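Local coordinates for beta-glucuronidase (uncultured Clostridium sp., PDB 6U7J), which hydrolyses beta-glucuronides as a gut-microbial glycosyl hydrolase of family 2 and may thereby help to reactivate estrogens, at residues 298-303 and 546-551; 335-340 and 357-362. One frame throughout, in Å; residues are numbered along the deposited sequence.

Contact 1: 298-303 and 546-551; sequences PFYFKG and IGEHIW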
loop_
_atom_site.group_PDB
_atom_site.type_symbol
_atom_site.label_atom_id
_atom_site.label_comp_id
_atom_site.label_asym_id
_atom_site.label_seq_id
_atom_site.Cartn_x
_atom_site.Cartn_y
_atom_site.Cartn_z
ATOM N N PRO B 298 13.958 37.707 -17.912
ATOM C CA PRO B 298 13.936 36.291 -18.295
ATOM C C PRO B 298 13.045 35.481 -17.372
ATOM O O PRO B 298 12.987 35.713 -16.162
ATOM C CB PRO B 298 15.407 35.861 -18.178
ATOM C CG PRO B 298 16.196 37.137 -18.084
ATOM C CD PRO B 298 15.282 38.117 -17.417
ATOM N N PHE B 299 12.353 34.520 -17.968
ATOM C CA PHE B 299 11.434 33.644 -17.264
ATOM C C PHE B 299 11.845 32.215 -17.560
ATOM O O PHE B 299 12.067 31.854 -18.721
ATOM C CB PHE B 299 9.985 33.902 -17.697
ATOM C CG PHE B 299 8.977 33.052 -16.987
ATOM C CD1 PHE B 299 8.548 33.382 -15.713
ATOM C CD2 PHE B 299 8.467 31.909 -17.593
ATOM C CE1 PHE B 299 7.614 32.585 -15.049
ATOM C CE2 PHE B 299 7.536 31.119 -16.948
ATOM C CZ PHE B 299 7.114 31.462 -15.665
ATOM N N TYR B 300 11.999 31.422 -16.508
ATOM C CA TYR B 300 12.323 30.008 -16.626
ATOM C C TYR B 300 11.102 29.228 -16.148
ATOM O O TYR B 300 10.642 29.424 -15.020
ATOM C CB TYR B 300 13.584 29.683 -15.813
ATOM C CG TYR B 300 14.085 28.270 -15.994
ATOM C CD1 TYR B 300 13.660 27.252 -15.144
ATOM C CD2 TYR B 300 14.956 27.943 -17.027
ATOM C CE1 TYR B 300 14.102 25.942 -15.311
ATOM C CE2 TYR B 300 15.400 26.629 -17.206
ATOM C CZ TYR B 300 14.966 25.639 -16.338
ATOM O OH TYR B 300 15.400 24.342 -16.486
ATOM N N PHE B 301 10.529 28.412 -17.028
ATOM C CA PHE B 301 9.335 27.637 -16.682
ATOM C C PHE B 301 9.696 26.525 -15.690
ATOM O O PHE B 301 10.564 25.688 -15.969
ATOM C CB PHE B 301 8.701 27.019 -17.931
ATOM C CG PHE B 301 8.125 28.018 -18.910
ATOM C CD1 PHE B 301 8.947 28.735 -19.761
ATOM C CD2 PHE B 301 6.749 28.184 -19.025
ATOM C CE1 PHE B 301 8.415 29.627 -20.670
ATOM C CE2 PHE B 301 6.212 29.061 -19.946
ATOM C CZ PHE B 301 7.048 29.793 -20.762
ATOM N N LYS B 302 9.025 26.522 -14.537
ATOM C CA LYS B 302 9.106 25.443 -13.558
ATOM C C LYS B 302 7.690 24.980 -13.235
ATOM O O LYS B 302 6.899 25.747 -12.672
ATOM C CB LYS B 302 9.810 25.902 -12.272
ATOM C CG LYS B 302 11.192 26.525 -12.459
ATOM C CD LYS B 302 11.693 27.119 -11.141
ATOM C CE LYS B 302 10.745 28.209 -10.649
ATOM N NZ LYS B 302 11.122 28.708 -9.304
ATOM N N GLY B 303 7.383 23.723 -13.548
ATOM C CA GLY B 303 6.043 23.228 -13.298
ATOM C C GLY B 303 5.754 21.887 -13.934
ATOM O O GLY B 303 6.628 21.014 -13.981
ATOM N N ILE B 546 14.857 26.906 -21.485
ATOM C CA ILE B 546 14.114 27.956 -20.792
ATOM C C ILE B 546 13.012 27.393 -19.900
ATOM O O ILE B 546 12.214 28.161 -19.349
ATOM C CB ILE B 546 13.543 28.999 -21.776
ATOM C CG1 ILE B 546 12.764 28.312 -22.890
ATOM C CG2 ILE B 546 14.662 29.840 -22.360
ATOM C CD1 ILE B 546 11.670 29.190 -23.513
ATOM N N GLY B 547 12.941 26.085 -19.727
ATOM C CA GLY B 547 11.966 25.556 -18.795
ATOM C C GLY B 547 12.037 24.052 -18.673
ATOM O O GLY B 547 12.577 23.351 -19.542
ATOM N N GLU B 548 11.457 23.567 -17.573
ATOM C CA GLU B 548 11.357 22.140 -17.299
ATOM C C GLU B 548 9.971 21.857 -16.741
ATOM O O GLU B 548 9.548 22.468 -15.752
ATOM C CB GLU B 548 12.453 21.678 -16.315
ATOM C CG GLU B 548 12.340 22.253 -14.901
ATOM C CD GLU B 548 13.648 22.140 -14.109
ATOM O OE1 GLU B 548 14.709 22.523 -14.658
ATOM O OE2 GLU B 548 13.613 21.671 -12.944
ATOM N N HIS B 549 9.257 20.940 -17.375
ATOM C CA HIS B 549 7.938 20.545 -16.901
ATOM C C HIS B 549 7.996 19.050 -16.660
ATOM O O HIS B 549 8.170 18.270 -17.605
ATOM C CB HIS B 549 6.833 20.920 -17.895
ATOM C CG HIS B 549 6.261 22.291 -17.671
ATOM N ND1 HIS B 549 5.083 22.709 -18.250
ATOM C CD2 HIS B 549 6.712 23.339 -16.938
ATOM C CE1 HIS B 549 4.824 23.950 -17.873
ATOM N NE2 HIS B 549 5.798 24.356 -17.077
ATOM N N ILE B 550 7.922 18.663 -15.386
ATOM C CA ILE B 550 7.880 17.254 -15.022
ATOM C C ILE B 550 6.538 16.692 -15.465
ATOM O O ILE B 550 5.514 17.383 -15.395
ATOM C CB ILE B 550 8.089 17.101 -13.508
ATOM C CG1 ILE B 550 9.522 17.485 -13.125
ATOM C CG2 ILE B 550 7.812 15.670 -13.059
ATOM C CD1 ILE B 550 9.698 17.744 -11.644
ATOM N N TRP B 551 6.524 15.464 -15.966
ATOM C CA TRP B 551 5.255 14.921 -16.413
ATOM C C TRP B 551 4.534 14.220 -15.281
ATOM O O TRP B 551 5.100 13.368 -14.580
ATOM C CB TRP B 551 5.347 13.963 -17.587
ATOM C CG TRP B 551 3.952 13.401 -17.890
ATOM C CD1 TRP B 551 3.563 12.092 -17.831
ATOM C CD2 TRP B 551 2.769 14.151 -18.240
ATOM N NE1 TRP B 551 2.225 11.976 -18.154
ATOM C CE2 TRP B 551 1.717 13.219 -18.417
ATOM C CE3 TRP B 551 2.509 15.510 -18.460
ATOM C CZ2 TRP B 551 0.427 13.602 -18.791
ATOM C CZ3 TRP B 551 1.213 15.900 -18.834
ATOM C CH2 TRP B 551 0.192 14.947 -18.994
#

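Contact 2: 335-340 and 357-362; sequences NSFRTS and IVVIDE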
loop_
_atom_site.group_PDB
_atom_site.type_symbol
_atom_site.label_atom_id
_atom_site.label_comp_id
_atom_site.label_asym_id
_atom_site.label_seq_id
_atom_site.Cartn_x
_atom_site.Cartn_y
_atom_site.Cartn_z
ATOM N N ASN B 335 5.937 27.644 -11.077
ATOM C CA ASN B 335 5.448 28.938 -11.529
ATOM C C ASN B 335 4.568 28.852 -12.769
ATOM O O ASN B 335 4.127 29.896 -13.268
ATOM C CB ASN B 335 6.624 29.911 -11.799
ATOM C CG ASN B 335 7.558 29.428 -12.896
ATOM O OD1 ASN B 335 7.232 28.530 -13.668
ATOM N ND2 ASN B 335 8.743 30.030 -12.963
ATOM N N SER B 336 4.305 27.649 -13.282
ATOM C CA SER B 336 3.648 27.501 -14.573
ATOM C C SER B 336 3.045 26.100 -14.690
ATOM O O SER B 336 3.456 25.170 -13.994
ATOM C CB SER B 336 4.645 27.762 -15.712
ATOM O OG SER B 336 5.810 26.931 -15.584
ATOM N N PHE B 337 2.067 25.960 -15.583
ATOM C CA PHE B 337 1.645 24.647 -16.053
ATOM C C PHE B 337 1.250 24.743 -17.518
ATOM O O PHE B 337 1.052 25.836 -18.069
ATOM C CB PHE B 337 0.494 24.045 -15.211
ATOM C CG PHE B 337 -0.751 24.895 -15.130
ATOM C CD1 PHE B 337 -0.895 25.845 -14.134
ATOM C CD2 PHE B 337 -1.805 24.700 -16.017
ATOM C CE1 PHE B 337 -2.054 26.614 -14.047
ATOM C CE2 PHE B 337 -2.968 25.453 -15.926
ATOM C CZ PHE B 337 -3.092 26.414 -14.941
ATOM N N ARG B 338 1.152 23.572 -18.145
ATOM C CA ARG B 338 0.632 23.425 -19.504
ATOM C C ARG B 338 -0.710 22.696 -19.437
ATOM O O ARG B 338 -0.842 21.705 -18.707
ATOM C CB ARG B 338 1.613 22.655 -20.395
ATOM C CG ARG B 338 1.013 22.278 -21.751
ATOM C CD ARG B 338 2.046 21.691 -22.708
ATOM N NE ARG B 338 2.692 20.502 -22.161
ATOM C CZ ARG B 338 2.591 19.281 -22.680
ATOM N NH1 ARG B 338 1.849 19.076 -23.763
ATOM N NH2 ARG B 338 3.224 18.254 -22.109
ATOM N N THR B 339 -1.713 23.194 -20.169
ATOM C CA THR B 339 -3.036 22.572 -20.140
ATOM C C THR B 339 -3.006 21.304 -21.010
ATOM O O THR B 339 -3.659 21.201 -22.045
ATOM C CB THR B 339 -4.131 23.530 -20.593
ATOM O OG1 THR B 339 -4.133 23.641 -22.013
ATOM C CG2 THR B 339 -3.935 24.903 -19.972
ATOM N N SER B 340 -2.235 20.297 -20.542
ATOM C CA SER B 340 -1.852 19.157 -21.333
ATOM C C SER B 340 -3.066 18.447 -21.914
ATOM O O SER B 340 -3.895 17.878 -21.203
ATOM C CB SER B 340 -0.942 18.171 -20.560
ATOM O OG SER B 340 -1.304 18.090 -19.195
ATOM N N ILE B 357 0.047 32.806 -12.260
ATOM C CA ILE B 357 0.665 31.589 -12.779
ATOM C C ILE B 357 0.727 31.673 -14.299
ATOM O O ILE B 357 -0.230 32.090 -14.956
ATOM C CB ILE B 357 -0.107 30.340 -12.309
ATOM C CG1 ILE B 357 0.001 30.173 -10.782
ATOM C CG2 ILE B 357 0.404 29.080 -13.012
ATOM C CD1 ILE B 357 -1.139 29.336 -10.159
ATOM N N VAL B 358 1.846 31.275 -14.864
ATOM C CA VAL B 358 2.056 31.351 -16.305
ATOM C C VAL B 358 1.595 30.044 -16.938
ATOM O O VAL B 358 1.863 28.963 -16.410
ATOM C CB VAL B 358 3.536 31.645 -16.609
ATOM C CG1 VAL B 358 3.831 31.460 -18.064
ATOM C CG2 VAL B 358 3.883 33.066 -16.162
ATOM N N VAL B 359 0.885 30.127 -18.063
ATOM C CA VAL B 359 0.197 28.969 -18.616
ATOM C C VAL B 359 0.553 28.828 -20.090
ATOM O O VAL B 359 0.618 29.819 -20.824
ATOM C CB VAL B 359 -1.329 29.089 -18.403
ATOM C CG1 VAL B 359 -2.086 27.987 -19.099
ATOM C CG2 VAL B 359 -1.651 29.080 -16.924
ATOM N N ILE B 360 0.835 27.599 -20.509
ATOM C CA ILE B 360 0.877 27.230 -21.916
ATOM C C ILE B 360 -0.471 26.591 -22.226
ATOM O O ILE B 360 -0.816 25.550 -21.658
ATOM C CB ILE B 360 2.041 26.271 -22.226
ATOM C CG1 ILE B 360 3.393 26.896 -21.891
ATOM C CG2 ILE B 360 2.037 25.863 -23.701
ATOM C CD1 ILE B 360 4.548 25.884 -21.972
ATOM N N ASP B 361 -1.238 27.221 -23.110
ATOM C CA ASP B 361 -2.605 26.827 -23.448
ATOM C C ASP B 361 -2.617 25.951 -24.703
ATOM O O ASP B 361 -2.117 26.365 -25.759
ATOM C CB ASP B 361 -3.436 28.089 -23.676
ATOM C CG ASP B 361 -4.882 27.950 -23.254
ATOM O OD1 ASP B 361 -5.383 26.819 -23.031
ATOM O OD2 ASP B 361 -5.534 29.007 -23.185
ATOM N N GLU B 362 -3.218 24.757 -24.603
ATOM C CA GLU B 362 -3.047 23.718 -25.617
ATOM C C GLU B 362 -4.386 23.204 -26.146
ATOM O O GLU B 362 -5.328 23.003 -25.373
ATOM C CB GLU B 362 -2.231 22.546 -25.048
ATOM C CG GLU B 362 -1.770 21.522 -26.087
ATOM C CD GLU B 362 -0.809 20.480 -25.505
ATOM O OE1 GLU B 362 0.426 20.726 -25.531
ATOM O OE2 GLU B 362 -1.292 19.425 -25.007
#

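Contact 1: 298-303 and 546-551
Phe301, Lys302 and Gly303 pair in parallel with Gly547, Glu548 and His549, the axes of strands 301-303 and 546-551 running 4.7 Å apart and 11° from parallel. Phe301 uses both backbone groups: its N donates to Ile546 O, and its O receives Glu548 N at 2.8 Å. Further along, Ile550 N reaches Gly303 O, while the bond from Gly303 N to Glu548 O is long and weak. These are the first and last strands of the TIM barrel, so the pairing closes the cylinder. On the Lys302 and Glu548 face, towards helix 581-592, Tyr300 lies along the neighbouring strand with Gly547 CA over the centre of its ring, a CH-pi contact of 3.9 Å to the centroid. With CG opposite the backbone N (chi1 -174°), the ring carries OH to Glu548 OE1, 2.7 Å away; it meets the anti side of the carboxylate, whose plane is turned 74° from the ring. Arg589 shares OE1 and Trp590 NE1 donates to OE2. On the other face, the Phe301 ring turns an edge to Ile546 O, with CD1 3.3 Å from it. One face of the His549 imidazole rests on Gly303, with CD2 3.5 Å from Gly303 C, and its NE2 bonds Ser336 OG.

Contact 2: 335-340 and 357-362
Arg338 and Glu362 form a buried salt bridge, NH1 to OE1 at 2.8 Å. The syn lone pair of OE1 receives the N-H at the guanidinium edge, only 4° out of that plane, although the carboxylate itself is turned by 61°. A bend at chi3 (58°) in the otherwise extended arginine brings NH1 round to the carboxylate, and Ser340 CB sits over one guanidinium face. Next to this pair, Thr339 OG1 accepts Glu362 N at 3.0 Å and also bonds Tyr342 O. Thr339 is the centre of an inverse gamma turn, and its N is held by Ile360 O. On the face away from Arg338, Val359 CG2 lies over the Phe337 ring towards its rim, 3.9 Å from the centroid in a CH-pi contact, while Ile357 CG2 packs against Phe337 CE1 at 3.6 Å. Between the two clusters the parallel strands are joined by backbone bonds: Asn335 O takes Val358 N, Phe337 N reaches Val358 O and Phe337 O takes Ile360 N. The two strands belong to a beta-alpha-beta unit of the TIM barrel, and its helix 346-355 covers the Phe337 and Val359 face. Farther out, Ser413 bonds Glu362 OE1 and His341 bonds OE2, whereas Asn416 takes Arg338 NH1 and Glu506 pairs with NH2. With partners on both terminal nitrogens, the guanidinium is fixed in rotation, and its charge probably helps to hold the buried Glu362 carboxylate in place.

Contacts 1 and 2 are successive seams of one barrel wall, their centres 10 Å apart: strand 297-305 has strand 545-551 as one neighbour and strand 336-338 as another. Contact 2 is nested within the chain loop closed by contact 1. Asn335 stitches them together, giving N to Lys302 O (2.7 Å) and ND2 to Tyr300 O (2.9 Å). At the C-terminal strand ends, Trp551 CZ3 packs 3.4 Å from Ser340 OG, and Trp551 touches Glu506, which forms a salt bridge with Arg338 NH2. Family 2 hydrolases have their active site at this end of the barrel, consistent with the polar cluster there. A bound calcium ion, about 12 Å from the Asp361 side chain, is too far to be coordinated by it.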